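Local coordinates for Ice-binding protein (Flavobacteriaceae bacterium, PDB 5UYT), which probably binds ice and hinders its growth, acting as an antifreeze protein whose two ice-binding-like domains are built as right-handed beta-helices, at residues S27-D32 with G44-V49; L84-T89 with S102-L107; I338-A343 with W365-A370. All blocks are in the same frame, centred on the assembly; numbering follows the deposited sequence. Where two conformers were deposited one is given.

Contact 1: residues S27-D32 with G44-V49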
loop_
_atom_site.group_PDB
_atom_site.type_symbol
_atom_site.label_atom_id
_atom_site.label_comp_id
_atom_site.label_asym_id
_atom_site.label_seq_id
_atom_site.Cartn_x
_atom_site.Cartn_y
_atom_site.Cartn_z
ATOM N N SER A 27 -0.705 11.119 -6.942
ATOM C CA SER A 27 -1.533 10.987 -5.745
ATOM C C SER A 27 -1.281 9.609 -5.150
ATOM O O SER A 27 -0.951 8.652 -5.888
ATOM C CB SER A 27 -3.014 11.101 -6.100
ATOM O OG SER A 27 -3.361 12.459 -6.405
ATOM N N HIS A 28 -1.441 9.514 -3.835
ATOM C CA HIS A 28 -1.166 8.298 -3.083
ATOM C C HIS A 28 -2.466 7.905 -2.378
ATOM O O HIS A 28 -2.966 8.631 -1.501
ATOM C CB HIS A 28 -0.034 8.544 -2.080
ATOM C CG HIS A 28 1.245 9.011 -2.715
ATOM N ND1 HIS A 28 2.020 8.196 -3.504
ATOM C CD2 HIS A 28 1.861 10.217 -2.702
ATOM C CE1 HIS A 28 3.072 8.865 -3.938
ATOM N NE2 HIS A 28 2.993 10.102 -3.478
ATOM N N ILE A 29 -3.053 6.794 -2.800
ATOM C CA ILE A 29 -4.407 6.451 -2.340
ATOM C C ILE A 29 -4.409 5.047 -1.791
ATOM O O ILE A 29 -3.927 4.143 -2.467
ATOM C CB ILE A 29 -5.458 6.458 -3.491
ATOM C CG1 ILE A 29 -5.438 7.786 -4.301
ATOM C CG2 ILE A 29 -6.848 6.097 -2.946
ATOM C CD1 ILE A 29 -6.060 8.973 -3.610
ATOM N N THR A 30 -4.974 4.876 -0.593
ATOM C CA THR A 30 -5.196 3.561 0.006
ATOM C C THR A 30 -6.680 3.406 0.296
ATOM O O THR A 30 -7.217 4.098 1.149
ATOM C CB THR A 30 -4.407 3.366 1.310
ATOM O OG1 THR A 30 -3.025 3.585 1.041
ATOM C CG2 THR A 30 -4.607 1.908 1.845
ATOM N N GLY A 31 -7.302 2.456 -0.385
ATOM C CA GLY A 31 -8.747 2.249 -0.338
ATOM C C GLY A 31 -9.252 2.149 -1.767
ATOM O O GLY A 31 -8.576 2.609 -2.720
ATOM N N ASP A 32 -10.461 1.613 -1.933
ATOM C CA ASP A 32 -11.061 1.608 -3.262
ATOM C C ASP A 32 -11.361 3.048 -3.726
ATOM O O ASP A 32 -11.558 3.966 -2.902
ATOM C CB ASP A 32 -12.317 0.737 -3.307
ATOM C CG ASP A 32 -12.032 -0.755 -3.157
ATOM O OD1 ASP A 32 -10.847 -1.157 -3.069
ATOM O OD2 ASP A 32 -13.016 -1.535 -3.110
ATOM N N GLY A 44 -3.169 7.041 -10.999
ATOM C CA GLY A 44 -1.990 6.191 -11.152
ATOM C C GLY A 44 -2.203 4.940 -10.316
ATOM O O GLY A 44 -3.336 4.524 -10.098
ATOM N N ASN A 45 -1.129 4.355 -9.808
ATOM C CA ASN A 45 -1.263 3.152 -8.974
ATOM C C ASN A 45 -1.986 3.472 -7.675
ATOM O O ASN A 45 -1.595 4.406 -6.961
ATOM C CB ASN A 45 0.122 2.517 -8.709
ATOM C CG ASN A 45 0.704 1.888 -9.949
ATOM O OD1 ASN A 45 0.012 1.147 -10.661
ATOM N ND2 ASN A 45 1.980 2.155 -10.217
ATOM N N VAL A 46 -3.071 2.735 -7.427
ATOM C CA VAL A 46 -3.904 2.890 -6.232
ATOM C C VAL A 46 -3.837 1.620 -5.403
ATOM O O VAL A 46 -3.936 0.537 -5.959
ATOM C CB VAL A 46 -5.366 3.196 -6.638
ATOM C CG1 VAL A 46 -6.310 3.042 -5.446
ATOM C CG2 VAL A 46 -5.450 4.629 -7.160
ATOM N N ASP A 47 -3.584 1.736 -4.094
ATOM C CA ASP A 47 -3.682 0.557 -3.237
ATOM C C ASP A 47 -5.147 0.319 -2.896
ATOM O O ASP A 47 -5.598 0.599 -1.777
ATOM C CB ASP A 47 -2.844 0.688 -1.942
ATOM C CG ASP A 47 -2.865 -0.582 -1.124
ATOM O OD1 ASP A 47 -3.245 -1.620 -1.702
ATOM O OD2 ASP A 47 -2.497 -0.579 0.084
ATOM N N GLY A 48 -5.867 -0.251 -3.856
ATOM C CA GLY A 48 -7.311 -0.431 -3.762
ATOM C C GLY A 48 -7.811 -0.778 -5.151
ATOM O O GLY A 48 -7.046 -0.718 -6.132
ATOM N N VAL A 49 -9.085 -1.148 -5.237
ATOM C CA VAL A 49 -9.669 -1.533 -6.529
ATOM C C VAL A 49 -10.360 -0.339 -7.143
ATOM O O VAL A 49 -11.082 0.423 -6.442
ATOM C CB VAL A 49 -10.665 -2.702 -6.355
ATOM C CG1 VAL A 49 -11.318 -3.105 -7.683
ATOM C CG2 VAL A 49 -9.953 -3.871 -5.674
HETATM O O HOH W 1 -2.827 6.753 -6.184
HETATM O O HOH W 2 0.110 6.669 -7.617
HETATM O O HOH W 3 -1.221 5.041 -4.296
HETATM O O HOH W 4 -1.403 1.556 1.215
#
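Asp47 OD2 takes a hydrogen bond from water 4, which itself accepts from Thr30 OG1, and is gripped a second time by Thr308 OG1. Thr30 OG1 and water 4 are 2.6 Å apart; Arg200 binds the same hydroxyl. With CG anti to the backbone N (chi1 -175°), the Asp47 carboxylate lies alongside the Thr30 side chain, both pointing the same way, and Thr30 CG2 touches OD2 at 3.7 Å. Tyr312 OH holds OD1. The backbones join at a single bridge between Thr30 and Asp47: Asp47 N donates to Ile29 O (2.9 Å), and Gly31 N gives a straight bond to Asp47 O (2.9 Å). Asp47 is also the centre of an inverse gamma turn. Further on, Val49 N bonds Asp32 OD1 at 2.8 Å from above the carboxylate plane, while Gln51 holds OD2. Gly48 lies so close to Gly31 O that a side chain would clash with it; Gly31 O has no polar partner in the model and meets Gly48 CA at 3.5 Å. At the other end the backbones spread, and water 3 spans Ile29 N and Asn45 O. Thr308 and Tyr312 belong to the second ice-binding-like region, so the carboxylate fixed beside Thr30 also ties this beta-helix turn to the neighbouring domain, and its two oxygens are well supplied with hydrogen-bond partners away from bulk solvent.

Contact 2: residues L84-T89 with S102-L107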
loop_
_atom_site.group_PDB
_atom_site.type_symbol
_atom_site.label_atom_id
_atom_site.label_comp_id
_atom_site.label_asym_id
_atom_site.label_seq_id
_atom_site.Cartn_x
_atom_site.Cartn_y
_atom_site.Cartn_z
ATOM N N LEU A 84 -13.804 27.483 12.282
ATOM C CA LEU A 84 -13.290 26.334 13.049
ATOM C C LEU A 84 -11.791 26.234 12.955
ATOM O O LEU A 84 -11.225 26.336 11.858
ATOM C CB LEU A 84 -13.811 25.022 12.485
ATOM C CG LEU A 84 -15.239 24.508 12.599
ATOM C CD1 LEU A 84 -15.159 23.029 12.247
ATOM C CD2 LEU A 84 -15.777 24.701 14.011
ATOM N N GLY A 85 -11.159 25.974 14.091
ATOM C CA GLY A 85 -9.717 25.798 14.117
ATOM C C GLY A 85 -9.032 26.912 14.870
ATOM O O GLY A 85 -9.399 27.218 16.006
ATOM N N ASN A 86 -8.029 27.503 14.231
ATOM C CA ASN A 86 -7.202 28.560 14.825
ATOM C C ASN A 86 -6.800 28.259 16.287
ATOM O O ASN A 86 -6.933 29.107 17.177
ATOM C CB ASN A 86 -7.875 29.925 14.653
ATOM C CG ASN A 86 -8.024 30.325 13.176
ATOM O OD1 ASN A 86 -9.004 30.977 12.794
ATOM N ND2 ASN A 86 -7.046 29.953 12.342
ATOM N N GLY A 87 -6.319 27.031 16.508
ATOM C CA GLY A 87 -5.789 26.613 17.801
ATOM C C GLY A 87 -6.802 25.975 18.738
ATOM O O GLY A 87 -6.463 25.608 19.860
ATOM N N THR A 88 -8.047 25.842 18.284
ATOM C CA THR A 88 -9.134 25.278 19.104
ATOM C C THR A 88 -8.941 23.785 19.367
ATOM O O THR A 88 -8.393 23.073 18.529
ATOM C CB THR A 88 -10.506 25.526 18.420
ATOM O OG1 THR A 88 -10.842 26.911 18.557
ATOM C CG2 THR A 88 -11.614 24.721 19.055
ATOM N N THR A 89 -9.385 23.325 20.532
ATOM C CA THR A 89 -9.412 21.885 20.846
ATOM C C THR A 89 -10.837 21.446 21.164
ATOM O O THR A 89 -11.536 22.127 21.943
ATOM C CB THR A 89 -8.466 21.546 22.019
ATOM O OG1 THR A 89 -7.126 21.910 21.653
ATOM C CG2 THR A 89 -8.476 20.046 22.304
ATOM N N SER A 102 -15.810 27.160 7.829
ATOM C CA SER A 102 -14.478 27.271 7.260
ATOM C C SER A 102 -13.421 26.901 8.282
ATOM O O SER A 102 -13.388 27.422 9.418
ATOM C CB SER A 102 -14.218 28.659 6.680
ATOM O OG SER A 102 -14.341 29.642 7.689
ATOM N N LEU A 103 -12.560 25.991 7.859
ATOM C CA LEU A 103 -11.446 25.539 8.695
ATOM C C LEU A 103 -10.231 26.404 8.434
ATOM O O LEU A 103 -9.973 26.838 7.287
ATOM C CB LEU A 103 -11.105 24.055 8.396
ATOM C CG LEU A 103 -12.126 22.999 8.849
ATOM C CD1 LEU A 103 -11.876 21.706 8.088
ATOM C CD2 LEU A 103 -12.005 22.731 10.345
ATOM N N SER A 104 -9.491 26.673 9.497
ATOM C CA SER A 104 -8.344 27.531 9.396
ATOM C C SER A 104 -7.387 27.139 10.512
ATOM O O SER A 104 -7.827 26.728 11.572
ATOM C CB SER A 104 -8.826 28.982 9.550
ATOM O OG SER A 104 -7.747 29.863 9.572
ATOM N N GLY A 105 -6.086 27.259 10.279
ATOM C CA GLY A 105 -5.098 27.048 11.329
ATOM C C GLY A 105 -5.186 25.608 11.794
ATOM O O GLY A 105 -5.424 24.706 10.981
ATOM N N THR A 106 -5.028 25.383 13.098
ATOM C CA THR A 106 -5.039 24.043 13.655
ATOM C C THR A 106 -6.366 23.747 14.388
ATOM O O THR A 106 -6.884 24.611 15.107
ATOM C CB THR A 106 -3.822 23.881 14.591
ATOM O OG1 THR A 106 -2.626 24.303 13.900
ATOM C CG2 THR A 106 -3.669 22.463 15.016
ATOM N N LEU A 107 -6.905 22.544 14.200
ATOM C CA LEU A 107 -8.037 22.070 14.981
ATOM C C LEU A 107 -7.604 20.761 15.614
ATOM O O LEU A 107 -7.179 19.855 14.896
ATOM C CB LEU A 107 -9.276 21.816 14.100
ATOM C CG LEU A 107 -10.498 21.299 14.876
ATOM C CD1 LEU A 107 -11.007 22.339 15.871
ATOM C CD2 LEU A 107 -11.623 20.869 13.942
#
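Ser104 receives Asn86 twice: Asn86 N donates to Ser104 O at 2.8 Å, coming from above the carbonyl plane, and Asn86 ND2 reaches Ser104 OG at 2.9 Å, slightly tilted out of its own amide plane. The serine hydroxyl is put there by chi1 175°, with OG anti to the backbone N. Without that hydroxyl, as with an alanine here, Asn86 ND2 would probably lack this acceptor and the amide would be likelier to turn about its side-chain bonds. Next along, Gly87 N bonds Thr106 O (2.9 Å) on a lone pair in the carbonyl plane. Asn86 and Gly87 are the corner of a type I' turn from Gly85 to Thr88, in which Gly85 O accepts both Thr88 N and Thr88 OG1. A side chain on Gly85 would run into Ser104 O. These corners belong to successive coils of a right-handed beta-helix, where strand 83-85 lies parallel to strand 101-104 and is the outermost strand of its sheet. There the register is set by Leu84 N donating to Ser102 O (2.9 Å) and by Ser104 N donating to Leu84 O almost in line with that carbonyl. On the face bearing Leu84 and Leu103, the two leucines pack at a slant, Leu103 CD2 lying 3.6 Å from Leu84 CB. Thr88 CG2 and Leu107 CD1 meet more loosely at 4.0 Å. Farther in, Trp148 of strand 146-150 is touched by Leu84, Leu103 and Leu107.

Contact 3: residues I338-A343 with W365-A370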
loop_
_atom_site.group_PDB
_atom_site.type_symbol
_atom_site.label_atom_id
_atom_site.label_comp_id
_atom_site.label_asym_id
_atom_site.label_seq_id
_atom_site.Cartn_x
_atom_site.Cartn_y
_atom_site.Cartn_z
ATOM N N ILE A 338 3.700 -10.016 -4.501
ATOM C CA ILE A 338 3.678 -9.087 -5.665
ATOM C C ILE A 338 3.956 -9.921 -6.913
ATOM O O ILE A 338 5.066 -10.424 -7.090
ATOM C CB ILE A 338 4.722 -7.950 -5.487
ATOM C CG1 ILE A 338 4.314 -7.142 -4.230
ATOM C CG2 ILE A 338 4.720 -7.014 -6.716
ATOM C CD1 ILE A 338 5.336 -6.131 -3.760
ATOM N N LYS A 339 2.925 -10.146 -7.723
ATOM C CA LYS A 339 3.055 -10.950 -8.938
ATOM C C LYS A 339 3.333 -9.971 -10.081
ATOM O O LYS A 339 2.581 -9.001 -10.272
ATOM C CB LYS A 339 1.731 -11.689 -9.242
ATOM C CG LYS A 339 1.256 -12.636 -8.153
ATOM C CD LYS A 339 0.118 -13.535 -8.655
ATOM C CE LYS A 339 -1.159 -12.730 -8.776
ATOM N NZ LYS A 339 -2.266 -13.607 -9.258
ATOM N N ILE A 340 4.365 -10.242 -10.874
ATOM C CA ILE A 340 4.729 -9.341 -11.993
ATOM C C ILE A 340 4.689 -10.165 -13.282
ATOM O O ILE A 340 5.386 -11.196 -13.376
ATOM C CB ILE A 340 6.144 -8.713 -11.747
ATOM C CG1 ILE A 340 6.115 -7.785 -10.525
ATOM C CG2 ILE A 340 6.629 -7.993 -13.012
ATOM C CD1 ILE A 340 7.509 -7.262 -10.118
ATOM N N ASN A 341 3.847 -9.758 -14.245
ATOM C CA ASN A 341 3.727 -10.475 -15.506
ATOM C C ASN A 341 4.653 -9.818 -16.542
ATOM O O ASN A 341 4.205 -9.103 -17.474
ATOM C CB ASN A 341 2.249 -10.514 -15.938
ATOM C CG ASN A 341 2.027 -11.323 -17.197
ATOM O OD1 ASN A 341 2.866 -12.146 -17.577
ATOM N ND2 ASN A 341 0.886 -11.100 -17.853
ATOM N N GLY A 342 5.946 -10.066 -16.356
ATOM C CA GLY A 342 6.993 -9.555 -17.242
ATOM C C GLY A 342 8.268 -9.378 -16.426
ATOM O O GLY A 342 8.339 -9.827 -15.286
ATOM N N ALA A 343 9.261 -8.692 -16.995
ATOM C CA ALA A 343 10.542 -8.468 -16.324
ATOM C C ALA A 343 10.430 -7.396 -15.237
ATOM O O ALA A 343 9.531 -6.532 -15.287
ATOM C CB ALA A 343 11.598 -8.039 -17.335
ATOM N N TRP A 365 8.010 -11.954 -4.235
ATOM C CA TRP A 365 7.849 -11.339 -5.543
ATOM C C TRP A 365 7.897 -12.480 -6.548
ATOM O O TRP A 365 8.896 -13.222 -6.600
ATOM C CB TRP A 365 9.036 -10.419 -5.844
ATOM C CG TRP A 365 9.265 -9.309 -4.837
ATOM C CD1 TRP A 365 9.848 -9.425 -3.595
ATOM C CD2 TRP A 365 8.952 -7.930 -5.014
ATOM N NE1 TRP A 365 9.897 -8.187 -2.989
ATOM C CE2 TRP A 365 9.351 -7.254 -3.839
ATOM C CE3 TRP A 365 8.334 -7.197 -6.048
ATOM C CZ2 TRP A 365 9.170 -5.872 -3.668
ATOM C CZ3 TRP A 365 8.173 -5.813 -5.887
ATOM C CH2 TRP A 365 8.610 -5.162 -4.706
ATOM N N LYS A 366 6.831 -12.635 -7.335
ATOM C CA LYS A 366 6.806 -13.649 -8.382
ATOM C C LYS A 366 7.038 -12.924 -9.702
ATOM O O LYS A 366 6.148 -12.167 -10.117
ATOM C CB LYS A 366 5.419 -14.305 -8.369
ATOM C CG LYS A 366 5.230 -15.544 -9.269
ATOM C CD LYS A 366 4.966 -15.205 -10.737
ATOM C CE LYS A 366 3.810 -14.234 -10.978
ATOM N NZ LYS A 366 3.775 -13.794 -12.409
ATOM N N VAL A 367 8.190 -13.127 -10.353
ATOM C CA VAL A 367 8.504 -12.344 -11.560
ATOM C C VAL A 367 8.584 -13.261 -12.798
ATOM O O VAL A 367 9.451 -14.135 -12.907
ATOM C CB VAL A 367 9.849 -11.574 -11.388
ATOM C CG1 VAL A 367 10.107 -10.748 -12.651
ATOM C CG2 VAL A 367 9.785 -10.703 -10.113
ATOM N N ASP A 368 7.641 -13.086 -13.718
ATOM C CA ASP A 368 7.624 -13.924 -14.909
ATOM C C ASP A 368 8.474 -13.263 -15.993
ATOM O O ASP A 368 7.961 -12.721 -16.983
ATOM C CB ASP A 368 6.195 -14.171 -15.409
ATOM C CG ASP A 368 6.144 -15.145 -16.556
ATOM O OD1 ASP A 368 7.091 -15.942 -16.736
ATOM O OD2 ASP A 368 5.129 -15.141 -17.304
ATOM N N GLY A 369 9.785 -13.297 -15.763
ATOM C CA GLY A 369 10.747 -12.708 -16.669
ATOM C C GLY A 369 12.074 -12.432 -15.983
ATOM O O GLY A 369 12.342 -12.921 -14.879
ATOM N N ALA A 370 12.917 -11.652 -16.660
ATOM C CA ALA A 370 14.234 -11.259 -16.109
ATOM C C ALA A 370 14.095 -10.360 -14.884
ATOM O O ALA A 370 13.049 -9.712 -14.670
ATOM C CB ALA A 370 15.049 -10.549 -17.198
#
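Ile338-Ala343 and Trp365-Ala370 form a parallel strand pairing in the second ice-binding-like domain, with strands 338-340 and 365-367 only 8° apart in direction and stacked residue over residue. Lys366 N donates to Ile338 O (2.8 Å), Ile340 N to Lys366 O (2.7 Å) and Asp368 N to Ile340 O (3.0 Å), the last two with the donor close to the line of the carbonyl. On the face carrying Ile338, Ile340, Trp365 and Val367, Ile338 lays CD1 over the six-membered ring of Trp365, 3.6 Å from its centroid and 17° off the normal, a CH-pi contact. Ile340 CD1 comes instead to the edge of that ring, near its plane, and also touches Val367 CG2. Trp365 NE1 donates to Lys380 O, and its ring meets Phe379, which further fixes the indole. This in-register parallel pairing joins neighbouring coils of the right-handed beta-helix. On the other face, Lys366 leaves with CG anti to the backbone N (chi1 -172°), then bends at chi2 and chi3, bringing CE to 3.7 Å from Lys339 CB and NZ back to Ile340 O (3.2 Å) from above the carbonyl plane. That oxygen thus accepts two donors across the contact. Helix 270-288 covers Lys366 through Tyr283, Leu286 and Asn287, while Lys339 turns its amine away to Leu289 O and Thr291. Past the strands, Asn341 and Asp368 point the same way with the amide and carboxylate planes nearly parallel; Asn341 ND2 bonds Asn315. Gly369 sits where a side chain would collide with Ala343 N, and Val367 CG1 presses on Gly342 O at 3.3 Å.

How the contacts relate
The three contacts follow one another along the chain without nesting or crossing. Contact 1 closes the loop through strand 32-35, contact 2 the coil holding strand 93-97, and contact 3 the longer excursion through strands 344-346 and 351-355. Contacts 1 and 2 lie in the first ice-binding-like region, their centres about 29 Å apart; contact 3 lies in the second. Contacts 2 and 3 sit on opposite sides of the chain's centre, about 48 Å between centres, whereas contacts 1 and 3 approach to about 10 Å between nearest atoms. Tyr312 of strand 311-314 links these two: its hydroxyl bonds a side chain of contact 1 and its backbone pairs with Lys339 of contact 3.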